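PDB 4LRU: glyoxalase 3 from Candida albicans, which converts methylglyoxal to D-lactate in one glutathione-independent step, detoxifying the methylglyoxal that the cell itself produces. Local coordinates for residues Val78-Glu81 against Phe82-Ala85; Leu121-Ile124 against Ala125-Tyr129. All blocks are in the same frame, centred on the assembly; numbering follows the deposited sequence.

Contact 1. Residues Val78-Glu81 against Phe82-Ala85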
# COMPACT_ATOMS: atom_id res chain seq x y z
N VAL A 78 18.59 -14.04 3.57
CA VAL A 78 19.13 -12.86 2.89
C VAL A 78 19.15 -13.04 1.38
O VAL A 78 19.20 -12.05 0.64
CB VAL A 78 20.56 -12.52 3.37
CG1 VAL A 78 20.56 -12.17 4.85
CG2 VAL A 78 21.52 -13.66 3.07
N ASN A 79 19.12 -14.29 0.91
CA ASN A 79 19.13 -14.57 -0.52
C ASN A 79 17.75 -14.79 -1.13
O ASN A 79 17.63 -15.10 -2.30
CB ASN A 79 20.02 -15.77 -0.80
CG ASN A 79 21.47 -15.51 -0.43
OD1 ASN A 79 22.03 -14.49 -0.80
ND2 ASN A 79 22.06 -16.42 0.33
N SER A 80 16.69 -14.60 -0.35
CA SER A 80 15.35 -14.73 -0.88
C SER A 80 15.09 -13.65 -1.92
O SER A 80 15.68 -12.57 -1.86
CB SER A 80 14.33 -14.62 0.26
OG SER A 80 14.25 -13.30 0.76
N GLU A 81 14.19 -13.92 -2.86
CA GLU A 81 13.85 -12.95 -3.88
C GLU A 81 13.32 -11.67 -3.24
O GLU A 81 13.66 -10.57 -3.69
CB GLU A 81 12.84 -13.52 -4.88
CG GLU A 81 13.38 -14.65 -5.74
CD GLU A 81 12.78 -14.69 -7.13
OE1 GLU A 81 12.51 -15.81 -7.64
OE2 GLU A 81 12.58 -13.61 -7.73
N PHE A 82 12.54 -11.80 -2.17
CA PHE A 82 12.08 -10.64 -1.40
C PHE A 82 13.24 -9.75 -0.93
O PHE A 82 13.20 -8.53 -1.10
CB PHE A 82 11.22 -11.09 -0.21
CG PHE A 82 10.66 -9.95 0.60
CD1 PHE A 82 9.66 -9.13 0.09
CD2 PHE A 82 11.10 -9.74 1.91
CE1 PHE A 82 9.13 -8.09 0.84
CE2 PHE A 82 10.55 -8.72 2.67
CZ PHE A 82 9.58 -7.90 2.14
N ASN A 83 14.24 -10.37 -0.32
CA ASN A 83 15.41 -9.62 0.18
C ASN A 83 16.27 -9.05 -0.92
O ASN A 83 16.80 -7.94 -0.79
CB ASN A 83 16.23 -10.45 1.16
CG ASN A 83 15.71 -10.35 2.57
OD1 ASN A 83 15.44 -9.25 3.05
ND2 ASN A 83 15.48 -11.48 3.21
N VAL A 84 16.40 -9.77 -2.03
CA VAL A 84 17.06 -9.22 -3.20
C VAL A 84 16.33 -7.96 -3.65
O VAL A 84 16.95 -6.93 -3.97
CB VAL A 84 17.12 -10.24 -4.34
CG1 VAL A 84 17.63 -9.60 -5.62
CG2 VAL A 84 18.02 -11.41 -3.94
N ALA A 85 15.00 -8.03 -3.68
CA ALA A 85 14.19 -6.89 -4.07
C ALA A 85 14.33 -5.70 -3.11
O ALA A 85 14.36 -4.55 -3.55
CB ALA A 85 12.73 -7.31 -4.21
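Ser80 OG is gripped by several groups: it accepts a hydrogen bond from Asn83 N (3.1 Å, 161° at the hydrogen), while its single proton is available to the carbonyl oxygen of Ile74, its stronger partner, or to that of Asn77, which also lies within bonding reach. The first of these bonds is the defining one of a serine N-cap, here at the start of helix 81-87. The amide N-H groups at the beginning of a helix have no preceding turn to accept them, and a capping hydroxyl stands in for the missing carbonyl. The serine can do so because its OG sits between the backbone N and the carbonyl carbon (chi1 71°), which turns the hydroxyl to the amide three residues on. Ser80 also supplies the helix with its own carbonyl, since Val84 N bonds to Ser80 O at 2.9 Å. One residue later, Ala85 N reaches Glu81 O at 2.9 Å.

The Asn83 side chain stands beside the cap, its ND2 3.3 Å from Ser80 OG. ND2 is hydrogen-bonded to the carbonyl oxygens of Asn77 and Phe75, tying the new helix to the end of helix 69-76. Phe82 and Glu81 turn instead to helix 29-42, the phenyl group meeting Leu33 and the glutamate side chain touching Phe36 and Arg40. Over the first turn, Val84 lays its CG2 methyl 3.3 Å from Ser80 O, while Asn83 CB rests 3.4 Å from Val78 O.

Contact 2. Residues Leu121-Ile124 against Ala125-Tyr129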
# COMPACT_ATOMS: atom_id res chain seq x y z
N LEU A 121 5.86 8.95 -6.30
CA LEU A 121 5.04 7.73 -6.24
C LEU A 121 3.65 8.00 -6.81
O LEU A 121 3.11 7.17 -7.56
CB LEU A 121 4.89 7.25 -4.79
CG LEU A 121 6.13 6.57 -4.22
CD1 LEU A 121 5.94 6.24 -2.76
CD2 LEU A 121 6.44 5.30 -5.01
N GLN A 122 3.07 9.15 -6.46
CA GLN A 122 1.74 9.48 -6.96
C GLN A 122 1.72 9.58 -8.49
O GLN A 122 0.73 9.18 -9.13
CB GLN A 122 1.23 10.77 -6.32
CG GLN A 122 0.79 10.57 -4.87
CD GLN A 122 0.30 11.85 -4.24
OE1 GLN A 122 0.82 12.93 -4.52
NE2 GLN A 122 -0.73 11.75 -3.41
N LYS A 123 2.79 10.12 -9.06
CA LYS A 123 2.91 10.25 -10.51
C LYS A 123 3.00 8.87 -11.16
O LYS A 123 2.41 8.63 -12.21
CB LYS A 123 4.13 11.10 -10.88
CG LYS A 123 4.35 11.25 -12.38
CD LYS A 123 3.24 12.07 -13.01
CE LYS A 123 3.50 12.37 -14.48
NZ LYS A 123 2.30 12.96 -15.16
N ILE A 124 3.69 7.93 -10.51
CA ILE A 124 3.69 6.55 -11.01
C ILE A 124 2.27 5.97 -10.97
O ILE A 124 1.79 5.40 -11.96
CB ILE A 124 4.68 5.63 -10.26
CG1 ILE A 124 6.09 6.22 -10.33
CG2 ILE A 124 4.59 4.21 -10.84
CD1 ILE A 124 7.14 5.45 -9.56
N ALA A 125 1.56 6.20 -9.87
CA ALA A 125 0.17 5.75 -9.76
C ALA A 125 -0.72 6.30 -10.87
O ALA A 125 -1.49 5.55 -11.49
CB ALA A 125 -0.40 6.12 -8.41
N THR A 126 -0.65 7.60 -11.14
CA THR A 126 -1.55 8.18 -12.14
C THR A 126 -1.14 7.74 -13.55
O THR A 126 -2.00 7.62 -14.44
CB THR A 126 -1.63 9.73 -12.07
OG1 THR A 126 -0.32 10.31 -12.20
CG2 THR A 126 -2.26 10.17 -10.77
N THR A 127 0.16 7.55 -13.77
CA THR A 127 0.65 7.10 -15.06
C THR A 127 0.12 5.69 -15.33
O THR A 127 -0.40 5.40 -16.42
CB THR A 127 2.19 7.14 -15.12
OG1 THR A 127 2.61 8.51 -15.01
CG2 THR A 127 2.70 6.58 -16.41
N VAL A 128 0.22 4.85 -14.32
CA VAL A 128 -0.33 3.48 -14.37
C VAL A 128 -1.83 3.52 -14.66
O VAL A 128 -2.30 2.86 -15.58
CB VAL A 128 -0.09 2.73 -13.06
CG1 VAL A 128 -0.93 1.46 -12.99
CG2 VAL A 128 1.39 2.40 -12.91
N TYR A 129 -2.56 4.35 -13.91
CA TYR A 129 -4.02 4.40 -14.08
C TYR A 129 -4.42 4.92 -15.45
O TYR A 129 -5.39 4.44 -16.03
CB TYR A 129 -4.67 5.25 -12.99
CG TYR A 129 -6.16 5.07 -12.90
CD1 TYR A 129 -6.71 3.88 -12.45
CD2 TYR A 129 -7.03 6.08 -13.28
CE1 TYR A 129 -8.08 3.71 -12.37
CE2 TYR A 129 -8.39 5.92 -13.19
CZ TYR A 129 -8.91 4.73 -12.74
OH TYR A 129 -10.29 4.57 -12.69
O HOH W 1 0.53 10.78 -14.66
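Lys123 O takes two hydrogen bonds from Thr127, one from the backbone N and one from OG1 at 2.8 Å, arriving on opposite faces of the carbonyl plane. This is the i to i+4 pattern of an alpha-helix, helix 119-130, with a threonine hydroxyl folded back onto the preceding turn. The fold-back depends on Thr127 OG1 lying beside its own backbone N (chi1 -64°), which brings it within reach of the carbonyl oxygen four residues earlier.

The two sides of the helix differ sharply. On the buried side it packs closely against the central, largely parallel sheet of the DJ-1 fold: Leu121 and Ile124 rest on Leu8, Ala125 joins Ile124 on Phe103, and Val128 meets Val135. Within the helix, Ile124 CG2 and Val128 CG2 approach to 4.2 Å. Gln122 is also buried, its NE2 bonded to the carbonyl oxygen of Ile144.

Lys123 is exposed and Thr127 partly so, whereas Thr126 is buried against Leu148. In the conformer given, one of two deposited, the lysine chain bends at chi2 (67°) and crosses Thr126 at about a right angle. Its contacts are loose, CE staying 4.0 Å from Thr127 OG1. In this conformer NZ donates to a water, which in turn donates to Thr127 OG1. The same water lies 2.6 Å from Thr126 OG1.

How the contacts relate
Contact 1 is a loop running into a helix and contact 2 lies wholly within one; together they illustrate two places where a side-chain hydroxyl can supplement helical hydrogen bonding, the first turn and the middle of a helix. Their centres are 26 Å apart and their nearest atoms about 13 Å, so they do not touch. The centre of contact 1 lies near the periphery, about 20 Å from the centre of the chain, whereas that of contact 2 is about 13 Å from it and the contact is more deeply buried. Neither adjoins the inferred active-site residues Cys139, His140 and Glu171, although helix 119-130 leads into strand 134-138, which ends just before Cys139.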